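Local coordinates for protein orotidine 5'-phosphate decarboxylase (Methanocaldococcus jannaschii, PDB 4LUI) that probably catalyses the decarboxylation of orotidine 5'-monophosphate to UMP, the last step of de novo UMP synthesis, as a homodimer, at residues K176-G187 with I201-I209; D84-K94 with D112-V120. All blocks are in the same frame, centred on the assembly; numbering follows the deposited sequence.

Both contacts belong to one closed barrel of eight parallel strands, but to different layers of it. Contact 1 joins two neighbouring strands, 183-186 and 207-210, and its centre lies about 11 Å from the centre of the chain; contact 2 packs two outer helices, 86-97 and 111-124, with its centre about 18 Å out. Their centres are about 24 Å apart and their nearest atoms about 8 Å, so they do not touch. Each runs into the predicted substrate site: contact 1 through P186 and G187, contact 2 through D84 to T88. The side chain of N89 in contact 2 lies about 10 Å from that of K81, the predicted proton donor.

Contact 1. Residues K176-G187 with I201-I209; sequences KEIAELPVITPG and ILDENDYVI
Charge pairing comes first: K176 NZ reaches D206 OD2 at 2.9 Å, on the syn lone pair, in a salt bridge. The lysine chain, bent at chi3 and chi4, turns NZ to the carboxylate while CD rests on I201 CG2. OD2 also accepts from D203 N within the turn, and D206 OD1 takes V183 N at 2.9 Å from the anti side, 33° out of the carboxylate plane. Both oxygens of this buried carboxylate are therefore bonded, which fixes its rotation.

Backbone bonds of 2.8 to 3.1 Å continue the pairing: Y207 N to V183 O, T185 N to Y207 O, I209 N to T185 O and G187 N to I209 O. Y207 thus bridges V183 and T185, and I209 bridges T185 and G187, the parallel pattern, between TIM-barrel neighbours 183-186 and 207-210 (short axes 27° apart). Their other edges pair onward, I184 with I162 and A164, V208 with K23. P186 and G187 belong to the predicted substrate site, and the I209 side chain lies about 4 Å from that of K51, likewise predicted.

Apolar contacts follow the sheet faces. I184 CG1 approaches the Y207 ring obliquely at CD1, the two side chains side by side, while I184 CG2 meets I209 CD1 at 3.6 Å. The Y207 hydroxyl is hydrogen-bonded to E75. On the other face, T185 CG2 nears L202 CD1, and T185 OG1 bonds to A164 O.

Contact 2. Residues D84-K94 with D112-V120; sequences DIPATNEKIAK and DSVKAVQDV
N89 reaches over from helix 86-97 to S113. N89 CB rests on V117 CG2 at 3.8 Å. With CG beside the backbone N (chi1 -87°), the amide is carried back toward the start of its helix. There N89 OD1 accepts from D84 N at 2.9 Å, and N89 ND2 donates to S113 O at 3.0 Å. The second bond is nearly straight and lies close to the amide plane, yet it meets the S113 carbonyl from above, 59° out of its plane. A bond at each end of the amide fixes its flip and ties the D84 loop to the neighbouring helix.

S113 returns the link: S113 OG donates to D84 O at 2.8 Å, in the carbonyl plane, and also packs against P86 CD. The two are consecutive outer helices of the TIM barrel, joined in sequence through strand 102-106, and their short axes approach to 8.0 Å at -31°. V117 touches I103 and V105 of that strand and V128 of strand 127-131, so its helix lies over both.

The small side chains A93 and A116 both point toward the opposing helix, consistent with that axis distance. A116 CB sits 3.4 Å from P86 O and also faces P86 CB, whereas P86 CG lies against the D112 carboxylate. A93 CB meets V117 CG1 and V120 CB, each at 3.9 Å. E90 and K94 cross V120 at about a right angle, E90 CG meeting CG2 and K94 CG meeting CG1. Just before the helix, D84 OD2 forms a salt bridge with K81 of the second subunit, and I85, D112 and S113 pack on its H136.

Contact 1. Residues K176-G187 with I201-I209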
ATOM      1  N   LYS B 176     -17.300   7.635 -14.920  1.00 26.19           N
ATOM      2  CA  LYS B 176     -18.505   6.861 -14.637  1.00 28.67           C
ATOM      3  C   LYS B 176     -19.020   6.171 -15.886  1.00 29.48           C
ATOM      4  O   LYS B 176     -19.517   5.043 -15.824  1.00 35.62           O
ATOM      5  CB  LYS B 176     -19.612   7.746 -14.054  1.00 33.17           C
ATOM      6  CG  LYS B 176     -19.515   7.958 -12.559  1.00 38.85           C
ATOM      7  CD  LYS B 176     -20.652   8.825 -12.033  1.00 39.45           C
ATOM      8  CE  LYS B 176     -22.015   8.198 -12.282  1.00 34.93           C
ATOM      9  NZ  LYS B 176     -22.349   7.134 -11.299  1.00 33.77           N
ATOM     10  N   GLU B 177     -18.908   6.846 -17.027  1.00 22.77           N
ATOM     11  CA  GLU B 177     -19.480   6.318 -18.256  1.00 23.86           C
ATOM     12  C   GLU B 177     -18.674   5.155 -18.826  1.00 25.71           C
ATOM     13  O   GLU B 177     -19.231   4.272 -19.462  1.00 28.02           O
ATOM     14  CB  GLU B 177     -19.697   7.434 -19.280  1.00 27.47           C
ATOM     15  CG  GLU B 177     -20.782   8.423 -18.827  1.00 38.63           C
ATOM     16  CD  GLU B 177     -21.146   9.453 -19.879  1.00 51.49           C
ATOM     17  OE1 GLU B 177     -20.481   9.495 -20.935  1.00 57.14           O
ATOM     18  OE2 GLU B 177     -22.106  10.219 -19.648  1.00 51.75           O
ATOM     19  N   ILE B 178     -17.371   5.138 -18.558  1.00 22.53           N
ATOM     20  CA  ILE B 178     -16.534   4.013 -18.961  1.00 21.44           C
ATOM     21  C   ILE B 178     -16.667   2.838 -17.983  1.00 20.74           C
ATOM     22  O   ILE B 178     -16.918   1.712 -18.402  1.00 28.33           O
ATOM     23  CB  ILE B 178     -15.051   4.420 -19.036  1.00 19.95           C
ATOM     24  CG1 ILE B 178     -14.817   5.428 -20.159  1.00 22.51           C
ATOM     25  CG2 ILE B 178     -14.171   3.203 -19.221  1.00 22.41           C
ATOM     26  CD1 ILE B 178     -13.480   6.167 -20.024  1.00 24.20           C
ATOM     27  N   ALA B 179     -16.499   3.101 -16.691  1.00 21.92           N
ATOM     28  CA  ALA B 179     -16.537   2.034 -15.690  1.00 19.14           C
ATOM     29  C   ALA B 179     -17.940   1.445 -15.487  1.00 21.15           C
ATOM     30  O   ALA B 179     -18.087   0.232 -15.337  1.00 23.44           O
ATOM     31  CB  ALA B 179     -15.962   2.517 -14.364  1.00 22.49           C
ATOM     32  N   GLU B 180     -18.961   2.303 -15.489  1.00 18.98           N
ATOM     33  CA  GLU B 180     -20.340   1.896 -15.181  1.00 21.91           C
ATOM     34  C   GLU B 180     -20.420   1.187 -13.823  1.00 19.02           C
ATOM     35  O   GLU B 180     -21.196   0.255 -13.631  1.00 20.10           O
ATOM     36  CB  GLU B 180     -20.936   1.029 -16.305  1.00 25.23           C
ATOM     37  CG  GLU B 180     -20.931   1.717 -17.662  1.00 27.69           C
ATOM     38  CD  GLU B 180     -21.652   0.921 -18.738  1.00 38.90           C
ATOM     39  OE1 GLU B 180     -21.962  -0.263 -18.500  1.00 37.48           O
ATOM     40  OE2 GLU B 180     -21.910   1.482 -19.824  1.00 41.49           O
ATOM     41  N   LEU B 181     -19.606   1.649 -12.884  1.00 17.94           N
ATOM     42  CA  LEU B 181     -19.548   1.111 -11.537  1.00 20.44           C
ATOM     43  C   LEU B 181     -19.719   2.258 -10.555  1.00 23.41           C
ATOM     44  O   LEU B 181     -19.485   3.419 -10.910  1.00 20.09           O
ATOM     45  CB  LEU B 181     -18.175   0.472 -11.292  1.00 18.18           C
ATOM     46  CG  LEU B 181     -17.929  -0.824 -12.058  1.00 17.49           C
ATOM     47  CD1 LEU B 181     -16.469  -1.202 -11.993  1.00 23.35           C
ATOM     48  CD2 LEU B 181     -18.805  -1.935 -11.494  1.00 21.37           C
ATOM     49  N   PRO B 182     -20.106   1.941  -9.308  1.00 15.37           N
ATOM     50  CA  PRO B 182     -20.075   2.965  -8.259  1.00 17.62           C
ATOM     51  C   PRO B 182     -18.706   3.637  -8.143  1.00 16.04           C
ATOM     52  O   PRO B 182     -17.667   2.983  -8.295  1.00 15.47           O
ATOM     53  CB  PRO B 182     -20.373   2.165  -6.990  1.00 18.73           C
ATOM     54  CG  PRO B 182     -21.247   1.047  -7.478  1.00 16.60           C
ATOM     55  CD  PRO B 182     -20.644   0.665  -8.807  1.00 15.46           C
ATOM     56  N   VAL B 183     -18.721   4.940  -7.877  1.00 14.43           N
ATOM     57  CA  VAL B 183     -17.505   5.715  -7.726  1.00 13.42           C
ATOM     58  C   VAL B 183     -17.470   6.274  -6.318  1.00 13.18           C
ATOM     59  O   VAL B 183     -18.513   6.667  -5.765  1.00 15.74           O
ATOM     60  CB  VAL B 183     -17.468   6.884  -8.727  1.00 17.56           C
ATOM     61  CG1 VAL B 183     -16.158   7.644  -8.606  1.00 26.45           C
ATOM     62  CG2 VAL B 183     -17.624   6.360 -10.134  1.00 20.85           C
ATOM     63  N   ILE B 184     -16.268   6.277  -5.749  1.00 13.62           N
ATOM     64  CA  ILE B 184     -15.966   6.882  -4.459  1.00 13.80           C
ATOM     65  C   ILE B 184     -15.043   8.069  -4.758  1.00 11.94           C
ATOM     66  O   ILE B 184     -13.956   7.891  -5.315  1.00 15.27           O
ATOM     67  CB  ILE B 184     -15.250   5.868  -3.568  1.00 15.36           C
ATOM     68  CG1 ILE B 184     -16.178   4.673  -3.301  1.00 18.55           C
ATOM     69  CG2 ILE B 184     -14.807   6.505  -2.270  1.00 15.62           C
ATOM     70  CD1 ILE B 184     -15.435   3.407  -2.857  1.00 18.82           C
ATOM     71  N   THR B 185     -15.490   9.275  -4.424  1.00 11.23           N
ATOM     72  CA  THR B 185     -14.805  10.487  -4.870  1.00 11.63           C
ATOM     73  C   THR B 185     -14.931  11.598  -3.819  1.00 11.30           C
ATOM     74  O   THR B 185     -15.881  11.613  -3.040  1.00 13.25           O
ATOM     75  CB  THR B 185     -15.387  10.949  -6.230  1.00 15.46           C
ATOM     76  OG1 THR B 185     -14.519  11.917  -6.832  1.00 15.30           O
ATOM     77  CG2 THR B 185     -16.775  11.553  -6.074  1.00 14.18           C
ATOM     78  N   PRO B 186     -13.971  12.534  -3.770  1.00 13.39           N
ATOM     79  CA  PRO B 186     -14.141  13.582  -2.753  1.00 15.22           C
ATOM     80  C   PRO B 186     -15.365  14.448  -3.000  1.00 16.18           C
ATOM     81  O   PRO B 186     -15.640  14.819  -4.140  1.00 15.06           O
ATOM     82  CB  PRO B 186     -12.873  14.427  -2.912  1.00 15.59           C
ATOM     83  CG  PRO B 186     -11.873  13.477  -3.460  1.00 14.31           C
ATOM     84  CD  PRO B 186     -12.649  12.603  -4.413  1.00 15.01           C
ATOM     85  N   GLY B 187     -16.082  14.784  -1.932  1.00 12.93           N
ATOM     86  CA  GLY B 187     -17.287  15.582  -2.053  1.00 14.04           C
ATOM     87  C   GLY B 187     -17.039  17.034  -1.706  1.00 16.81           C
ATOM     88  O   GLY B 187     -17.903  17.892  -1.910  1.00 19.75           O
ATOM     89  N   ILE B 201     -24.214  14.181 -11.055  1.00 26.09           N
ATOM     90  CA  ILE B 201     -23.523  13.109 -11.760  1.00 22.36           C
ATOM     91  C   ILE B 201     -23.612  11.822 -10.954  1.00 27.33           C
ATOM     92  O   ILE B 201     -23.661  10.731 -11.508  1.00 27.83           O
ATOM     93  CB  ILE B 201     -22.027  13.461 -11.953  1.00 25.75           C
ATOM     94  CG1 ILE B 201     -21.883  14.735 -12.789  1.00 35.46           C
ATOM     95  CG2 ILE B 201     -21.257  12.311 -12.601  1.00 31.22           C
ATOM     96  CD1 ILE B 201     -20.448  15.092 -13.117  1.00 37.05           C
ATOM     97  N   LEU B 202     -23.654  11.964  -9.634  1.00 26.26           N
ATOM     98  CA  LEU B 202     -23.617  10.823  -8.730  1.00 23.22           C
ATOM     99  C   LEU B 202     -25.013  10.324  -8.366  1.00 21.40           C
ATOM    100  O   LEU B 202     -25.998  11.046  -8.525  1.00 28.18           O
ATOM    101  CB  LEU B 202     -22.838  11.197  -7.465  1.00 19.34           C
ATOM    102  CG  LEU B 202     -21.416  11.706  -7.715  1.00 17.32           C
ATOM    103  CD1 LEU B 202     -20.813  12.267  -6.431  1.00 18.57           C
ATOM    104  CD2 LEU B 202     -20.518  10.613  -8.287  1.00 17.12           C
ATOM    105  N   ASP B 203     -25.103   9.078  -7.907  1.00 19.95           N
ATOM    106  CA  ASP B 203     -26.370   8.551  -7.399  1.00 21.71           C
ATOM    107  C   ASP B 203     -26.195   7.846  -6.057  1.00 22.75           C
ATOM    108  O   ASP B 203     -25.119   7.935  -5.432  1.00 18.23           O
ATOM    109  CB  ASP B 203     -27.104   7.666  -8.433  1.00 23.54           C
ATOM    110  CG  ASP B 203     -26.361   6.379  -8.772  1.00 28.11           C
ATOM    111  OD1 ASP B 203     -25.471   5.953  -8.018  1.00 22.83           O
ATOM    112  OD2 ASP B 203     -26.696   5.767  -9.814  1.00 28.42           O
ATOM    113  N   GLU B 204     -27.239   7.140  -5.633  1.00 22.89           N
ATOM    114  CA  GLU B 204     -27.303   6.566  -4.289  1.00 18.76           C
ATOM    115  C   GLU B 204     -26.337   5.403  -4.102  1.00 19.69           C
ATOM    116  O   GLU B 204     -26.107   4.950  -2.974  1.00 21.99           O
ATOM    117  CB  GLU B 204     -28.744   6.156  -3.934  1.00 20.26           C
ATOM    118  CG  GLU B 204     -29.233   4.871  -4.582  1.00 27.99           C
ATOM    119  CD  GLU B 204     -29.863   5.101  -5.940  1.00 33.32           C
ATOM    120  OE1 GLU B 204     -29.641   6.182  -6.530  1.00 27.53           O
ATOM    121  OE2 GLU B 204     -30.596   4.202  -6.410  1.00 31.51           O
ATOM    122  N   ASN B 205     -25.754   4.927  -5.201  1.00 20.77           N
ATOM    123  CA  ASN B 205     -24.732   3.894  -5.102  1.00 16.48           C
ATOM    124  C   ASN B 205     -23.305   4.420  -5.139  1.00 17.97           C
ATOM    125  O   ASN B 205     -22.355   3.664  -4.923  1.00 17.44           O
ATOM    126  CB  ASN B 205     -24.953   2.828  -6.162  1.00 21.21           C
ATOM    127  CG  ASN B 205     -26.217   2.044  -5.909  1.00 23.74           C
ATOM    128  OD1 ASN B 205     -26.399   1.484  -4.824  1.00 26.27           O
ATOM    129  ND2 ASN B 205     -27.117   2.038  -6.878  1.00 22.95           N
ATOM    130  N   ASP B 206     -23.152   5.718  -5.386  1.00 16.42           N
ATOM    131  CA  ASP B 206     -21.837   6.353  -5.275  1.00 17.30           C
ATOM    132  C   ASP B 206     -21.583   6.831  -3.843  1.00 17.75           C
ATOM    133  O   ASP B 206     -22.505   6.876  -3.022  1.00 17.68           O
ATOM    134  CB  ASP B 206     -21.737   7.537  -6.240  1.00 14.46           C
ATOM    135  CG  ASP B 206     -21.906   7.120  -7.694  1.00 16.07           C
ATOM    136  OD1 ASP B 206     -21.364   6.065  -8.080  1.00 18.53           O
ATOM    137  OD2 ASP B 206     -22.581   7.847  -8.446  1.00 20.84           O
ATOM    138  N   TYR B 207     -20.331   7.175  -3.551  1.00 15.22           N
ATOM    139  CA  TYR B 207     -19.969   7.745  -2.255  1.00 15.66           C
ATOM    140  C   TYR B 207     -19.209   9.043  -2.466  1.00 15.55           C
ATOM    141  O   TYR B 207     -18.381   9.145  -3.380  1.00 13.87           O
ATOM    142  CB  TYR B 207     -19.023   6.823  -1.482  1.00 16.07           C
ATOM    143  CG  TYR B 207     -19.503   5.427  -1.159  1.00 18.56           C
ATOM    144  CD1 TYR B 207     -19.574   4.443  -2.150  1.00 17.78           C
ATOM    145  CD2 TYR B 207     -19.814   5.071   0.149  1.00 16.94           C
ATOM    146  CE1 TYR B 207     -19.981   3.154  -1.850  1.00 20.24           C
ATOM    147  CE2 TYR B 207     -20.221   3.778   0.462  1.00 17.68           C
ATOM    148  CZ  TYR B 207     -20.293   2.825  -0.546  1.00 20.10           C
ATOM    149  OH  TYR B 207     -20.699   1.543  -0.253  1.00 25.95           O
ATOM    150  N   VAL B 208     -19.470  10.029  -1.617  1.00 13.42           N
ATOM    151  CA  VAL B 208     -18.592  11.188  -1.543  1.00 14.49           C
ATOM    152  C   VAL B 208     -17.801  11.119  -0.246  1.00 14.02           C
ATOM    153  O   VAL B 208     -18.331  10.740   0.805  1.00 16.68           O
ATOM    154  CB  VAL B 208     -19.340  12.542  -1.643  1.00 19.97           C
ATOM    155  CG1 VAL B 208     -19.850  12.773  -3.064  1.00 21.12           C
ATOM    156  CG2 VAL B 208     -20.481  12.617  -0.625  1.00 22.13           C
ATOM    157  N   ILE B 209     -16.528  11.471  -0.340  1.00 12.12           N
ATOM    158  CA  ILE B 209     -15.623  11.416   0.807  1.00 13.36           C
ATOM    159  C   ILE B 209     -15.478  12.794   1.430  1.00 15.67           C
ATOM    160  O   ILE B 209     -15.270  13.786   0.733  1.00 14.77           O
ATOM    161  CB  ILE B 209     -14.220  10.975   0.392  1.00 14.24           C
ATOM    162  CG1 ILE B 209     -14.248   9.624  -0.324  1.00 19.60           C
ATOM    163  CG2 ILE B 209     -13.298  10.901   1.608  1.00 15.11           C
ATOM    164  CD1 ILE B 209     -12.901   9.296  -0.964  1.00 19.35           C
TER

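Contact 2. Residues D84-K94 with D112-V120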
ATOM      1  N   ASP B  84       0.692  -5.485  -4.560  1.00 11.05           N
ATOM      2  CA  ASP B  84       1.711  -6.531  -4.570  1.00 13.36           C
ATOM      3  C   ASP B  84       1.373  -7.667  -5.546  1.00 13.19           C
ATOM      4  O   ASP B  84       0.421  -7.572  -6.318  1.00 14.29           O
ATOM      5  CB  ASP B  84       1.936  -7.067  -3.143  1.00 15.04           C
ATOM      6  CG  ASP B  84       3.395  -7.349  -2.843  1.00 19.51           C
ATOM      7  OD1 ASP B  84       4.024  -8.107  -3.618  1.00 18.21           O
ATOM      8  OD2 ASP B  84       3.911  -6.798  -1.839  1.00 15.84           O
ATOM      9  N   ILE B  85       2.180  -8.721  -5.517  1.00 14.53           N
ATOM     10  CA  ILE B  85       1.946  -9.899  -6.347  1.00 14.20           C
ATOM     11  C   ILE B  85       0.717 -10.642  -5.829  1.00 14.87           C
ATOM     12  O   ILE B  85       0.309 -10.440  -4.692  1.00 13.41           O
ATOM     13  CB  ILE B  85       3.163 -10.840  -6.337  1.00 16.16           C
ATOM     14  CG1 ILE B  85       3.396 -11.440  -4.941  1.00 17.61           C
ATOM     15  CG2 ILE B  85       4.393 -10.107  -6.856  1.00 18.34           C
ATOM     16  CD1 ILE B  85       4.582 -12.379  -4.891  1.00 22.98           C
ATOM     17  N   PRO B  86       0.126 -11.511  -6.662  1.00 15.38           N
ATOM     18  CA  PRO B  86      -1.093 -12.193  -6.210  1.00 16.58           C
ATOM     19  C   PRO B  86      -1.011 -12.862  -4.831  1.00 16.73           C
ATOM     20  O   PRO B  86      -1.917 -12.639  -4.029  1.00 16.56           O
ATOM     21  CB  PRO B  86      -1.338 -13.224  -7.314  1.00 17.71           C
ATOM     22  CG  PRO B  86      -0.872 -12.498  -8.544  1.00 15.59           C
ATOM     23  CD  PRO B  86       0.351 -11.703  -8.110  1.00 14.71           C
ATOM     24  N   ALA B  87       0.046 -13.626  -4.555  1.00 15.71           N
ATOM     25  CA  ALA B  87       0.150 -14.352  -3.287  1.00 17.01           C
ATOM     26  C   ALA B  87       0.125 -13.409  -2.084  1.00 19.18           C
ATOM     27  O   ALA B  87      -0.532 -13.676  -1.079  1.00 17.41           O
ATOM     28  CB  ALA B  87       1.405 -15.205  -3.261  1.00 17.74           C
ATOM     29  N   THR B  88       0.850 -12.306  -2.180  1.00 16.20           N
ATOM     30  CA  THR B  88       0.885 -11.358  -1.080  1.00 15.83           C
ATOM     31  C   THR B  88      -0.429 -10.579  -0.966  1.00 15.64           C
ATOM     32  O   THR B  88      -0.926 -10.340   0.139  1.00 13.89           O
ATOM     33  CB  THR B  88       2.086 -10.429  -1.211  1.00 15.32           C
ATOM     34  OG1 THR B  88       3.275 -11.224  -1.127  1.00 15.96           O
ATOM     35  CG2 THR B  88       2.110  -9.393  -0.082  1.00 13.36           C
ATOM     36  N   ASN B  89      -0.986 -10.181  -2.107  1.00 15.88           N
ATOM     37  CA  ASN B  89      -2.286  -9.516  -2.120  1.00 13.22           C
ATOM     38  C   ASN B  89      -3.342 -10.362  -1.427  1.00 14.33           C
ATOM     39  O   ASN B  89      -4.170  -9.834  -0.670  1.00 14.54           O
ATOM     40  CB  ASN B  89      -2.743  -9.199  -3.554  1.00 13.34           C
ATOM     41  CG  ASN B  89      -2.219  -7.882  -4.062  1.00 14.57           C
ATOM     42  OD1 ASN B  89      -1.217  -7.363  -3.566  1.00 15.53           O
ATOM     43  ND2 ASN B  89      -2.893  -7.321  -5.058  1.00 15.99           N
ATOM     44  N   GLU B  90      -3.316 -11.671  -1.687  1.00 13.86           N
ATOM     45  CA  GLU B  90      -4.277 -12.585  -1.075  1.00 16.35           C
ATOM     46  C   GLU B  90      -4.153 -12.574   0.459  1.00 16.96           C
ATOM     47  O   GLU B  90      -5.153 -12.500   1.176  1.00 14.27           O
ATOM     48  CB  GLU B  90      -4.113 -14.002  -1.625  1.00 17.52           C
ATOM     49  CG  GLU B  90      -4.913 -15.029  -0.857  1.00 21.78           C
ATOM     50  CD  GLU B  90      -4.678 -16.434  -1.355  1.00 36.82           C
ATOM     51  OE1 GLU B  90      -3.776 -16.617  -2.202  1.00 40.26           O
ATOM     52  OE2 GLU B  90      -5.392 -17.352  -0.896  1.00 41.52           O
ATOM     53  N   LYS B  91      -2.921 -12.626   0.954  1.00 16.80           N
ATOM     54  CA  LYS B  91      -2.672 -12.627   2.391  1.00 14.81           C
ATOM     55  C   LYS B  91      -3.111 -11.316   3.046  1.00 13.88           C
ATOM     56  O   LYS B  91      -3.710 -11.326   4.120  1.00 16.79           O
ATOM     57  CB  LYS B  91      -1.186 -12.885   2.679  1.00 15.66           C
ATOM     58  CG  LYS B  91      -0.726 -14.280   2.296  1.00 20.83           C
ATOM     59  CD  LYS B  91       0.772 -14.444   2.497  1.00 26.23           C
ATOM     60  CE  LYS B  91       1.262 -15.765   1.932  1.00 36.52           C
ATOM     61  NZ  LYS B  91       2.750 -15.827   1.935  1.00 48.15           N
ATOM     62  N   ILE B  92      -2.793 -10.192   2.406  1.00 13.06           N
ATOM     63  CA  ILE B  92      -3.239  -8.880   2.884  1.00 12.30           C
ATOM     64  C   ILE B  92      -4.771  -8.814   2.907  1.00 15.66           C
ATOM     65  O   ILE B  92      -5.364  -8.357   3.885  1.00 14.11           O
ATOM     66  CB  ILE B  92      -2.662  -7.735   2.023  1.00 11.82           C
ATOM     67  CG1 ILE B  92      -1.144  -7.666   2.211  1.00 12.98           C
ATOM     68  CG2 ILE B  92      -3.301  -6.396   2.425  1.00 14.05           C
ATOM     69  CD1 ILE B  92      -0.438  -6.703   1.262  1.00 11.70           C
ATOM     70  N   ALA B  93      -5.402  -9.295   1.839  1.00 12.42           N
ATOM     71  CA  ALA B  93      -6.865  -9.287   1.761  1.00 14.43           C
ATOM     72  C   ALA B  93      -7.512 -10.108   2.879  1.00 14.99           C
ATOM     73  O   ALA B  93      -8.502  -9.685   3.485  1.00 16.77           O
ATOM     74  CB  ALA B  93      -7.320  -9.785   0.405  1.00 16.23           C
ATOM     75  N   LYS B  94      -6.970 -11.290   3.147  1.00 13.78           N
ATOM     76  CA  LYS B  94      -7.535 -12.141   4.192  1.00 14.67           C
ATOM     77  C   LYS B  94      -7.498 -11.454   5.555  1.00 20.23           C
ATOM     78  O   LYS B  94      -8.501 -11.412   6.281  1.00 19.08           O
ATOM     79  CB  LYS B  94      -6.808 -13.486   4.264  1.00 15.68           C
ATOM     80  CG  LYS B  94      -7.123 -14.409   3.107  1.00 21.92           C
ATOM     81  CD  LYS B  94      -6.534 -15.787   3.334  1.00 31.04           C
ATOM     82  CE  LYS B  94      -6.748 -16.686   2.127  1.00 35.52           C
ATOM     83  NZ  LYS B  94      -6.153 -18.032   2.355  1.00 40.64           N
ATOM     84  N   ASP B 112      -4.169 -10.013 -12.368  1.00 18.35           N
ATOM     85  CA  ASP B 112      -4.052 -11.152 -11.464  1.00 20.70           C
ATOM     86  C   ASP B 112      -3.979 -10.697 -10.012  1.00 20.78           C
ATOM     87  O   ASP B 112      -4.555 -11.328  -9.130  1.00 18.14           O
ATOM     88  CB  ASP B 112      -2.891 -12.096 -11.842  1.00 18.34           C
ATOM     89  CG  ASP B 112      -1.540 -11.404 -11.905  1.00 19.27           C
ATOM     90  OD1 ASP B 112      -1.469 -10.161 -11.787  1.00 18.88           O
ATOM     91  OD2 ASP B 112      -0.539 -12.128 -12.092  1.00 19.88           O
ATOM     92  N   SER B 113      -3.290  -9.588  -9.771  1.00 16.02           N
ATOM     93  CA  SER B 113      -3.180  -9.065  -8.411  1.00 14.50           C
ATOM     94  C   SER B 113      -4.538  -8.611  -7.886  1.00 16.30           C
ATOM     95  O   SER B 113      -4.867  -8.821  -6.721  1.00 16.11           O
ATOM     96  CB  SER B 113      -2.176  -7.925  -8.361  1.00 13.95           C
ATOM     97  OG  SER B 113      -0.882  -8.425  -8.607  1.00 15.36           O
ATOM     98  N   VAL B 114      -5.330  -7.990  -8.753  1.00 15.69           N
ATOM     99  CA  VAL B 114      -6.666  -7.561  -8.358  1.00 18.23           C
ATOM    100  C   VAL B 114      -7.576  -8.772  -8.099  1.00 16.14           C
ATOM    101  O   VAL B 114      -8.265  -8.840  -7.071  1.00 16.17           O
ATOM    102  CB  VAL B 114      -7.288  -6.629  -9.410  1.00 19.68           C
ATOM    103  CG1 VAL B 114      -8.729  -6.316  -9.049  1.00 17.44           C
ATOM    104  CG2 VAL B 114      -6.461  -5.346  -9.540  1.00 17.89           C
ATOM    105  N   LYS B 115      -7.547  -9.730  -9.019  1.00 14.46           N
ATOM    106  CA  LYS B 115      -8.317 -10.972  -8.892  1.00 16.18           C
ATOM    107  C   LYS B 115      -8.027 -11.713  -7.583  1.00 18.63           C
ATOM    108  O   LYS B 115      -8.930 -12.269  -6.961  1.00 19.61           O
ATOM    109  CB  LYS B 115      -8.022 -11.884 -10.089  1.00 18.41           C
ATOM    110  CG  LYS B 115      -8.754 -11.504 -11.370  1.00 33.64           C
ATOM    111  CD  LYS B 115      -8.416 -12.489 -12.493  1.00 43.74           C
ATOM    112  CE  LYS B 115      -9.386 -12.401 -13.667  1.00 48.94           C
ATOM    113  NZ  LYS B 115     -10.770 -12.805 -13.275  1.00 49.28           N
ATOM    114  N   ALA B 116      -6.764 -11.715  -7.166  1.00 17.07           N
ATOM    115  CA  ALA B 116      -6.382 -12.367  -5.914  1.00 17.14           C
ATOM    116  C   ALA B 116      -7.148 -11.791  -4.728  1.00 17.75           C
ATOM    117  O   ALA B 116      -7.610 -12.528  -3.855  1.00 18.42           O
ATOM    118  CB  ALA B 116      -4.876 -12.259  -5.690  1.00 18.00           C
ATOM    119  N   VAL B 117      -7.284 -10.470  -4.701  1.00 15.91           N
ATOM    120  CA  VAL B 117      -8.070  -9.818  -3.656  1.00 14.60           C
ATOM    121  C   VAL B 117      -9.562 -10.137  -3.816  1.00 17.71           C
ATOM    122  O   VAL B 117     -10.235 -10.472  -2.841  1.00 15.36           O
ATOM    123  CB  VAL B 117      -7.857  -8.313  -3.669  1.00 13.74           C
ATOM    124  CG1 VAL B 117      -8.676  -7.656  -2.579  1.00 13.82           C
ATOM    125  CG2 VAL B 117      -6.379  -8.014  -3.458  1.00 14.38           C
ATOM    126  N   GLN B 118     -10.064 -10.061  -5.050  1.00 15.39           N
ATOM    127  CA  GLN B 118     -11.463 -10.382  -5.329  1.00 15.72           C
ATOM    128  C   GLN B 118     -11.856 -11.783  -4.885  1.00 20.27           C
ATOM    129  O   GLN B 118     -12.937 -11.988  -4.329  1.00 19.07           O
ATOM    130  CB  GLN B 118     -11.745 -10.242  -6.823  1.00 17.73           C
ATOM    131  CG  GLN B 118     -11.781  -8.819  -7.315  1.00 22.93           C
ATOM    132  CD  GLN B 118     -12.195  -8.775  -8.764  1.00 30.66           C
ATOM    133  OE1 GLN B 118     -11.427  -9.156  -9.645  1.00 25.60           O
ATOM    134  NE2 GLN B 118     -13.435  -8.362  -9.017  1.00 29.85           N
ATOM    135  N   ASP B 119     -10.978 -12.748  -5.133  1.00 17.05           N
ATOM    136  CA  ASP B 119     -11.269 -14.129  -4.782  1.00 19.56           C
ATOM    137  C   ASP B 119     -11.481 -14.288  -3.275  1.00 19.59           C
ATOM    138  O   ASP B 119     -12.358 -15.040  -2.843  1.00 22.21           O
ATOM    139  CB  ASP B 119     -10.180 -15.069  -5.301  1.00 19.20           C
ATOM    140  CG  ASP B 119     -10.233 -15.242  -6.820  1.00 27.57           C
ATOM    141  OD1 ASP B 119     -11.190 -14.745  -7.459  1.00 27.71           O
ATOM    142  OD2 ASP B 119      -9.318 -15.888  -7.375  1.00 31.13           O
ATOM    143  N   VAL B 120     -10.703 -13.558  -2.482  1.00 16.15           N
ATOM    144  CA  VAL B 120     -10.870 -13.571  -1.034  1.00 16.11           C
ATOM    145  C   VAL B 120     -12.178 -12.890  -0.656  1.00 17.78           C
ATOM    146  O   VAL B 120     -12.964 -13.422   0.146  1.00 20.82           O
ATOM    147  CB  VAL B 120      -9.703 -12.838  -0.328  1.00 16.17           C
ATOM    148  CG1 VAL B 120      -9.990 -12.630   1.176  1.00 17.54           C
ATOM    149  CG2 VAL B 120      -8.411 -13.595  -0.538  1.00 18.95           C
TER